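Side-chain contacts in gala protein type 1, 3 or 4 (Legionella pneumophila subsp. pneumophila, PDB 4XA9), which probably binds small GTPases and may stimulate their GTP hydrolysis through a curved leucine-rich-repeat solenoid: residues Ser7-Gly12 against Asn18-Ser23; Glu37-His42 against Asn65-Ser70; Glu106-Leu111 against Gly133-Ser138. All blocks are in the same frame, centred on the assembly; numbering follows the deposited sequence.

Contact 1: Ser7-Gly12 against Asn18-Ser23; sequences SDLEKG and NQLSLS
At the N-terminal end of the leucine-rich-repeat arc, helix 7-12 packs against strand 19-21, where Gly12 meets Ser21 and Leu9 meets Leu20 and Leu22. The chain reverses between them through the short strand 13-14, and helix 7-12 and strand 19-21 run at 130° to each other. Backbone makes the polar link: Ser21 N donates to Gly12 O at 2.9 Å, nearly straight at 165°. The same oxygen receives a CA-H...O contact from Leu20 CA at 3.4 Å. Gly12 CA in turn approaches Ser21 O at 3.3 Å, a second CA-H...O contact running the other way. Leucine methyls make the apolar part. Leu9 CD2 lies 3.8 Å from Leu20 CD2 and 4.0 Å from Leu22 CD1, with the side chains crossing at a slant. With CG anti to the backbone N (chi1 -180°), Leu20 turns its CD1 toward the helix, 3.4 Å from Leu9 O, while Leu22 CD2 rests 3.7 Å from Asp8 O. Helix 32-41 continues this apolar layer through Leu35, Phe38 and Leu39. One directional backbone bond thus fixes Gly12 to Ser21, and the apolar contacts of the three leucines add no direction of their own.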
loop_
_atom_site.group_PDB
_atom_site.type_symbol
_atom_site.label_atom_id
_atom_site.label_comp_id
_atom_site.label_asym_id
_atom_site.label_seq_id
_atom_site.Cartn_x
_atom_site.Cartn_y
_atom_site.Cartn_z
ATOM N N SER A 7 -28.365 11.257 0.484
ATOM C CA SER A 7 -27.484 11.997 -0.412
ATOM C C SER A 7 -26.186 11.231 -0.677
ATOM O O SER A 7 -25.718 11.176 -1.813
ATOM C CB SER A 7 -27.174 13.378 0.171
ATOM O OG SER A 7 -26.345 14.129 -0.695
ATOM N N ASP A 8 -25.609 10.649 0.372
ATOM C CA ASP A 8 -24.430 9.789 0.229
ATOM C C ASP A 8 -24.703 8.648 -0.740
ATOM O O ASP A 8 -23.919 8.382 -1.643
ATOM C CB ASP A 8 -24.003 9.195 1.576
ATOM C CG ASP A 8 -23.482 10.233 2.547
ATOM O OD1 ASP A 8 -22.933 11.262 2.097
ATOM O OD2 ASP A 8 -23.615 10.006 3.769
ATOM N N LEU A 9 -25.834 7.977 -0.542
ATOM C CA LEU A 9 -26.193 6.825 -1.351
ATOM C C LEU A 9 -26.358 7.165 -2.835
ATOM O O LEU A 9 -25.882 6.427 -3.695
ATOM C CB LEU A 9 -27.474 6.189 -0.804
ATOM C CG LEU A 9 -27.259 5.436 0.510
ATOM C CD1 LEU A 9 -28.571 5.187 1.239
ATOM C CD2 LEU A 9 -26.546 4.111 0.239
ATOM N N GLU A 10 -27.016 8.275 -3.150
ATOM C CA GLU A 10 -27.239 8.587 -4.558
ATOM C C GLU A 10 -25.987 9.147 -5.227
ATOM O O GLU A 10 -25.773 8.934 -6.417
ATOM C CB GLU A 10 -28.415 9.551 -4.729
ATOM C CG GLU A 10 -29.606 8.917 -5.465
ATOM C CD GLU A 10 -29.420 8.873 -6.978
ATOM O OE1 GLU A 10 -28.990 9.896 -7.551
ATOM O OE2 GLU A 10 -29.703 7.819 -7.592
ATOM N N LYS A 11 -25.146 9.847 -4.475
ATOM C CA LYS A 11 -23.879 10.303 -5.040
ATOM C C LYS A 11 -22.917 9.129 -5.236
ATOM O O LYS A 11 -22.104 9.124 -6.158
ATOM C CB LYS A 11 -23.252 11.382 -4.158
ATOM C CG LYS A 11 -24.094 12.651 -4.105
ATOM C CD LYS A 11 -23.531 13.671 -3.140
ATOM C CE LYS A 11 -24.188 15.023 -3.352
ATOM N NZ LYS A 11 -23.429 16.112 -2.682
ATOM N N GLY A 12 -23.031 8.119 -4.384
ATOM C CA GLY A 12 -22.176 6.948 -4.488
ATOM C C GLY A 12 -22.671 5.941 -5.508
ATOM O O GLY A 12 -21.949 5.023 -5.899
ATOM N N ASN A 18 -23.499 0.140 -12.133
ATOM C CA ASN A 18 -24.280 -0.541 -11.102
ATOM C C ASN A 18 -23.409 -0.857 -9.899
ATOM O O ASN A 18 -23.328 -1.991 -9.419
ATOM C CB ASN A 18 -24.929 -1.805 -11.664
ATOM C CG ASN A 18 -26.166 -1.493 -12.473
ATOM O OD1 ASN A 18 -26.932 -0.599 -12.115
ATOM N ND2 ASN A 18 -26.370 -2.217 -13.568
ATOM N N GLN A 19 -22.759 0.191 -9.428
ATOM C CA GLN A 19 -21.756 0.109 -8.389
ATOM C C GLN A 19 -22.074 1.178 -7.358
ATOM O O GLN A 19 -22.409 2.309 -7.719
ATOM C CB GLN A 19 -20.359 0.302 -8.996
ATOM C CG GLN A 19 -19.361 1.028 -8.111
ATOM C CD GLN A 19 -18.581 0.075 -7.250
ATOM O OE1 GLN A 19 -18.782 -1.137 -7.318
ATOM N NE2 GLN A 19 -17.680 0.611 -6.434
ATOM N N LEU A 20 -22.014 0.814 -6.082
ATOM C CA LEU A 20 -22.224 1.779 -5.007
ATOM C C LEU A 20 -20.926 1.968 -4.238
ATOM O O LEU A 20 -20.398 1.012 -3.675
ATOM C CB LEU A 20 -23.345 1.319 -4.064
ATOM C CG LEU A 20 -23.708 2.219 -2.875
ATOM C CD1 LEU A 20 -24.050 3.644 -3.322
ATOM C CD2 LEU A 20 -24.870 1.611 -2.073
ATOM N N SER A 21 -20.421 3.201 -4.202
ATOM C CA SER A 21 -19.170 3.490 -3.509
ATOM C C SER A 21 -19.380 4.459 -2.359
ATOM O O SER A 21 -19.870 5.575 -2.556
ATOM C CB SER A 21 -18.133 4.053 -4.483
ATOM O OG SER A 21 -17.884 3.132 -5.531
ATOM N N LEU A 22 -18.996 4.020 -1.162
ATOM C CA LEU A 22 -19.243 4.762 0.073
ATOM C C LEU A 22 -17.991 4.779 0.956
ATOM O O LEU A 22 -18.068 4.633 2.172
ATOM C CB LEU A 22 -20.417 4.153 0.835
ATOM C CG LEU A 22 -21.787 4.108 0.145
ATOM C CD1 LEU A 22 -22.731 3.191 0.911
ATOM C CD2 LEU A 22 -22.385 5.517 0.030
ATOM N N SER A 23 -16.836 4.951 0.330
ATOM C CA SER A 23 -15.580 4.959 1.072
ATOM C C SER A 23 -15.362 6.290 1.785
ATOM O O SER A 23 -15.860 7.330 1.357
ATOM C CB SER A 23 -14.397 4.659 0.145
ATOM O OG SER A 23 -14.236 5.681 -0.817
#

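Contact 2: Glu37-His42 against Asn65-Ser70; sequences EFLQNH and NKTSVS
Leu39 and Gln40, on the convex-side helix 32-41 of the leucine-rich-repeat solenoid, meet the loop that leads from helix 57-63 to strand 71-73. The apolar part belongs to Leu39. Its CB and CD1 both lie 3.8 Å from Thr67 CG2, so the threonine methyl sits against the root and one branch of the leucine. CD1 also approaches Val69 CG2 at 4.2 Å. Leu48 of strand 47-49 touches both Leu39 and Val69, which places this contact at the core between helices and sheet.

The polar part is a single bond across the contact, at its exposed margin. Gln40 runs extended beyond CG (chi2 165°), carrying its amide across to the loop, where NE2 donates to Lys66 O at 3.0 Å. The acceptor lies close to the amide plane, and the N-H...O angle is 161°. Lys66 takes part through its carbonyl; its amine turns back to Leu62 O.

Each segment also has a side-chain bond of its own. On the helix side, His42 ND1 donates to Phe38 O at 2.7 Å, and His42 CE1 lies over one face of the Phe38 ring, offset toward its rim. In the loop, Thr67 forms an ST turn: its OG1 accepts from Val69 N at 3.2 Å.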
loop_
_atom_site.group_PDB
_atom_site.type_symbol
_atom_site.label_atom_id
_atom_site.label_comp_id
_atom_site.label_asym_id
_atom_site.label_seq_id
_atom_site.Cartn_x
_atom_site.Cartn_y
_atom_site.Cartn_z
ATOM N N GLU A 37 -31.206 -1.605 2.794
ATOM C CA GLU A 37 -32.506 -1.205 2.289
ATOM C C GLU A 37 -32.369 -0.596 0.905
ATOM O O GLU A 37 -33.123 -0.923 -0.012
ATOM C CB GLU A 37 -33.168 -0.207 3.236
ATOM C CG GLU A 37 -34.472 -0.695 3.783
ATOM C CD GLU A 37 -35.278 0.402 4.439
ATOM O OE1 GLU A 37 -34.676 1.385 4.930
ATOM O OE2 GLU A 37 -36.520 0.273 4.444
ATOM N N PHE A 38 -31.394 0.293 0.756
ATOM C CA PHE A 38 -31.141 0.929 -0.527
ATOM C C PHE A 38 -30.732 -0.101 -1.581
ATOM O O PHE A 38 -31.176 -0.029 -2.729
ATOM C CB PHE A 38 -30.065 2.007 -0.380
ATOM C CG PHE A 38 -29.806 2.787 -1.636
ATOM C CD1 PHE A 38 -30.592 3.889 -1.960
ATOM C CD2 PHE A 38 -28.768 2.437 -2.484
ATOM C CE1 PHE A 38 -30.355 4.614 -3.108
ATOM C CE2 PHE A 38 -28.527 3.155 -3.635
ATOM C CZ PHE A 38 -29.324 4.249 -3.949
ATOM N N LEU A 39 -29.891 -1.055 -1.191
ATOM C CA LEU A 39 -29.434 -2.094 -2.119
ATOM C C LEU A 39 -30.582 -3.012 -2.530
ATOM O O LEU A 39 -30.653 -3.439 -3.678
ATOM C CB LEU A 39 -28.300 -2.912 -1.501
ATOM C CG LEU A 39 -26.978 -2.157 -1.307
ATOM C CD1 LEU A 39 -26.028 -2.971 -0.444
ATOM C CD2 LEU A 39 -26.330 -1.830 -2.648
ATOM N N GLN A 40 -31.484 -3.305 -1.595
ATOM C CA GLN A 40 -32.654 -4.133 -1.893
ATOM C C GLN A 40 -33.608 -3.425 -2.853
ATOM O O GLN A 40 -34.285 -4.070 -3.654
ATOM C CB GLN A 40 -33.379 -4.511 -0.601
ATOM C CG GLN A 40 -32.632 -5.561 0.199
ATOM C CD GLN A 40 -33.131 -5.680 1.618
ATOM O OE1 GLN A 40 -33.820 -4.789 2.125
ATOM N NE2 GLN A 40 -32.791 -6.787 2.273
ATOM N N ASN A 41 -33.643 -2.099 -2.766
ATOM C CA ASN A 41 -34.409 -1.263 -3.684
ATOM C C ASN A 41 -33.758 -1.135 -5.060
ATOM O O ASN A 41 -34.401 -0.710 -6.018
ATOM C CB ASN A 41 -34.596 0.140 -3.092
ATOM C CG ASN A 41 -35.640 0.183 -1.989
ATOM O OD1 ASN A 41 -36.170 -0.847 -1.571
ATOM N ND2 ASN A 41 -35.926 1.384 -1.498
ATOM N N HIS A 42 -32.472 -1.471 -5.146
ATOM C CA HIS A 42 -31.755 -1.411 -6.416
ATOM C C HIS A 42 -30.968 -2.688 -6.646
ATOM O O HIS A 42 -29.746 -2.677 -6.577
ATOM C CB HIS A 42 -30.810 -0.212 -6.462
ATOM C CG HIS A 42 -31.481 1.092 -6.177
ATOM N ND1 HIS A 42 -31.732 1.535 -4.896
ATOM C CD2 HIS A 42 -31.974 2.040 -7.006
ATOM C CE1 HIS A 42 -32.344 2.704 -4.950
ATOM N NE2 HIS A 42 -32.499 3.035 -6.219
ATOM N N ASN A 65 -26.025 -11.821 3.581
ATOM C CA ASN A 65 -27.226 -12.453 3.035
ATOM C C ASN A 65 -28.452 -11.538 3.035
ATOM O O ASN A 65 -29.588 -12.009 3.084
ATOM C CB ASN A 65 -27.523 -13.751 3.795
ATOM C CG ASN A 65 -26.504 -14.837 3.493
ATOM O OD1 ASN A 65 -26.117 -15.023 2.342
ATOM N ND2 ASN A 65 -26.039 -15.531 4.530
ATOM N N LYS A 66 -28.213 -10.231 2.961
ATOM C CA LYS A 66 -29.289 -9.248 2.848
ATOM C C LYS A 66 -29.513 -8.850 1.397
ATOM O O LYS A 66 -30.607 -8.449 1.017
ATOM C CB LYS A 66 -28.972 -7.993 3.671
ATOM C CG LYS A 66 -29.037 -8.187 5.167
ATOM C CD LYS A 66 -30.463 -8.028 5.659
ATOM C CE LYS A 66 -30.586 -8.373 7.138
ATOM N NZ LYS A 66 -29.792 -7.462 8.001
ATOM N N THR A 67 -28.454 -8.943 0.601
ATOM C CA THR A 67 -28.440 -8.388 -0.748
ATOM C C THR A 67 -27.850 -9.384 -1.744
ATOM O O THR A 67 -27.380 -10.451 -1.357
ATOM C CB THR A 67 -27.610 -7.086 -0.814
ATOM O OG1 THR A 67 -26.214 -7.406 -0.769
ATOM C CG2 THR A 67 -27.944 -6.164 0.357
ATOM N N SER A 68 -27.856 -9.020 -3.023
ATOM C CA SER A 68 -27.263 -9.868 -4.052
ATOM C C SER A 68 -25.880 -9.360 -4.469
ATOM O O SER A 68 -25.368 -9.718 -5.534
ATOM C CB SER A 68 -28.187 -9.962 -5.270
ATOM O OG SER A 68 -29.395 -10.627 -4.936
ATOM N N VAL A 69 -25.283 -8.522 -3.625
ATOM C CA VAL A 69 -23.921 -8.050 -3.850
ATOM C C VAL A 69 -22.958 -9.233 -3.929
ATOM O O VAL A 69 -22.917 -10.067 -3.024
ATOM C CB VAL A 69 -23.479 -7.090 -2.737
ATOM C CG1 VAL A 69 -21.957 -6.937 -2.726
ATOM C CG2 VAL A 69 -24.161 -5.741 -2.916
ATOM N N SER A 70 -22.206 -9.319 -5.021
ATOM C CA SER A 70 -21.297 -10.447 -5.239
ATOM C C SER A 70 -19.849 -10.006 -5.195
ATOM O O SER A 70 -18.936 -10.826 -5.097
ATOM C CB SER A 70 -21.575 -11.115 -6.582
ATOM O OG SER A 70 -21.170 -10.269 -7.640
#

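Contact 3: Glu106-Leu111 against Gly133-Ser138; sequences EGVKAL and GYLAQS
Lys109 and Tyr134 join two successive helices on the convex side of the leucine-rich-repeat solenoid, the lysine side chain crossing one face of the ring at a slant. From its root, Lys109 CB sits 3.5 Å from Tyr134 CD2, near the rim. CG stands over the middle of the ring, 3.8 Å from the Tyr134 centroid and 12° off the normal, a CH-pi contact. This placement follows from CG being anti to the lysine's backbone N (chi1 -173°). CD moves on toward CZ, 4.1 Å away. A bend at the last torsion (chi4 69°) then brings NZ to 3.3 Å from Tyr134 CE1, on the far rim. CB to CD thus lie against the aromatic face, while CE swings clear and NZ returns toward the CE1-CZ edge.

Deeper in, in one of the two conformers modelled for Val108, its CG1 comes to the edge of the same ring and packs 3.8 Å from Leu135 CG. Leu135 goes on to Leu158 of helix 151-159, extending the apolar layer to the following helix. At the outer end a water bridges the two helices: it donates to Glu106 OE2 at 2.6 Å and lies in the plane of the Tyr134 ring, 2.7 Å from OH.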
loop_
_atom_site.group_PDB
_atom_site.type_symbol
_atom_site.label_atom_id
_atom_site.label_comp_id
_atom_site.label_asym_id
_atom_site.label_seq_id
_atom_site.Cartn_x
_atom_site.Cartn_y
_atom_site.Cartn_z
ATOM N N GLU A 106 -7.522 -16.820 12.207
ATOM C CA GLU A 106 -8.856 -17.336 12.492
ATOM C C GLU A 106 -9.872 -16.800 11.490
ATOM O O GLU A 106 -10.801 -17.503 11.098
ATOM C CB GLU A 106 -9.283 -16.974 13.917
ATOM C CG GLU A 106 -8.455 -17.638 15.012
ATOM C CD GLU A 106 -8.560 -19.158 15.005
ATOM O OE1 GLU A 106 -9.647 -19.685 14.679
ATOM O OE2 GLU A 106 -7.554 -19.824 15.330
ATOM N N GLY A 107 -9.694 -15.548 11.081
ATOM C CA GLY A 107 -10.591 -14.945 10.115
ATOM C C GLY A 107 -10.450 -15.636 8.779
ATOM O O GLY A 107 -11.433 -15.988 8.132
ATOM N N VAL A 108 -9.208 -15.865 8.379
ATOM C CA VAL A 108 -8.913 -16.461 7.083
ATOM C C VAL A 108 -9.285 -17.943 7.064
ATOM O O VAL A 108 -9.569 -18.512 6.010
ATOM C CB VAL A 108 -7.422 -16.253 6.719
ATOM C CG1 VAL A 108 -6.724 -17.567 6.361
ATOM C CG2 VAL A 108 -7.307 -15.241 5.597
ATOM N N LYS A 109 -9.296 -18.560 8.245
ATOM C CA LYS A 109 -9.693 -19.959 8.377
ATOM C C LYS A 109 -11.107 -20.155 7.840
ATOM O O LYS A 109 -11.381 -21.074 7.060
ATOM C CB LYS A 109 -9.618 -20.401 9.838
ATOM C CG LYS A 109 -9.852 -21.885 10.063
ATOM C CD LYS A 109 -9.995 -22.189 11.549
ATOM C CE LYS A 109 -10.033 -23.683 11.818
ATOM N NZ LYS A 109 -8.714 -24.320 11.554
ATOM N N ALA A 110 -12.005 -19.271 8.253
ATOM C CA ALA A 110 -13.387 -19.316 7.794
ATOM C C ALA A 110 -13.500 -19.035 6.295
ATOM O O ALA A 110 -14.187 -19.755 5.571
ATOM C CB ALA A 110 -14.231 -18.325 8.584
ATOM N N LEU A 111 -12.827 -17.986 5.830
ATOM C CA LEU A 111 -12.904 -17.605 4.426
ATOM C C LEU A 111 -12.386 -18.707 3.509
ATOM O O LEU A 111 -12.915 -18.921 2.418
ATOM C CB LEU A 111 -12.119 -16.315 4.179
ATOM C CG LEU A 111 -12.727 -15.069 4.807
ATOM C CD1 LEU A 111 -11.826 -13.876 4.573
ATOM C CD2 LEU A 111 -14.123 -14.811 4.247
ATOM N N GLY A 133 -1.753 -21.960 5.509
ATOM C CA GLY A 133 -2.101 -23.370 5.538
ATOM C C GLY A 133 -3.576 -23.599 5.271
ATOM O O GLY A 133 -3.960 -24.526 4.548
ATOM N N TYR A 134 -4.412 -22.747 5.854
ATOM C CA TYR A 134 -5.848 -22.826 5.632
ATOM C C TYR A 134 -6.197 -22.534 4.177
ATOM O O TYR A 134 -7.033 -23.213 3.575
ATOM C CB TYR A 134 -6.582 -21.844 6.547
ATOM C CG TYR A 134 -6.363 -22.081 8.028
ATOM C CD1 TYR A 134 -6.178 -23.363 8.536
ATOM C CD2 TYR A 134 -6.340 -21.016 8.918
ATOM C CE1 TYR A 134 -5.983 -23.571 9.896
ATOM C CE2 TYR A 134 -6.144 -21.213 10.267
ATOM C CZ TYR A 134 -5.967 -22.488 10.753
ATOM O OH TYR A 134 -5.774 -22.665 12.107
ATOM N N LEU A 135 -5.552 -21.511 3.621
ATOM C CA LEU A 135 -5.843 -21.053 2.270
ATOM C C LEU A 135 -5.349 -22.056 1.239
ATOM O O LEU A 135 -5.841 -22.100 0.109
ATOM C CB LEU A 135 -5.212 -19.678 2.027
ATOM C CG LEU A 135 -5.841 -18.515 2.792
ATOM C CD1 LEU A 135 -4.967 -17.274 2.728
ATOM C CD2 LEU A 135 -7.212 -18.214 2.209
ATOM N N ALA A 136 -4.377 -22.869 1.640
ATOM C CA ALA A 136 -3.838 -23.903 0.763
ATOM C C ALA A 136 -4.885 -24.969 0.451
ATOM O O ALA A 136 -4.745 -25.724 -0.508
ATOM C CB ALA A 136 -2.610 -24.537 1.392
ATOM N N GLN A 137 -5.938 -25.020 1.260
ATOM C CA GLN A 137 -7.008 -25.994 1.066
ATOM C C GLN A 137 -8.261 -25.365 0.448
ATOM O O GLN A 137 -9.279 -26.036 0.267
ATOM C CB GLN A 137 -7.365 -26.655 2.400
ATOM C CG GLN A 137 -6.176 -27.268 3.119
ATOM C CD GLN A 137 -5.576 -28.438 2.361
ATOM O OE1 GLN A 137 -6.250 -29.090 1.562
ATOM N NE2 GLN A 137 -4.296 -28.704 2.605
ATOM N N SER A 138 -8.186 -24.079 0.125
ATOM C CA SER A 138 -9.342 -23.362 -0.401
ATOM C C SER A 138 -9.541 -23.642 -1.881
ATOM O O SER A 138 -8.710 -24.290 -2.513
ATOM C CB SER A 138 -9.184 -21.859 -0.192
ATOM O OG SER A 138 -8.176 -21.362 -1.047
HETATM O O HOH W 1 -5.848 -20.301 13.376
#

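Overall arrangement
From the N terminus, contact 1 closes a tight reversal of five residues between helix 6-12 and strand 19-21, at the first turns of the arc. Strand 19-21 is followed, after a loop, by helix 32-41, where contact 2 opens; 22 residues separate its two segments, the second lying in the loop before strand 71-73. Contact 3 follows further along, spanning 21 residues from helix 104-113 to helix 129-135. The three come in series, neither nesting nor crossing. Contacts 1 and 2 touch, Leu20 CD2 lying 3.8 Å from Leu39 CD2, so the N-terminal helix and strand share a core with helix 32-41. Contact 3 stands apart, its nearest atoms about 11 Å from contact 2.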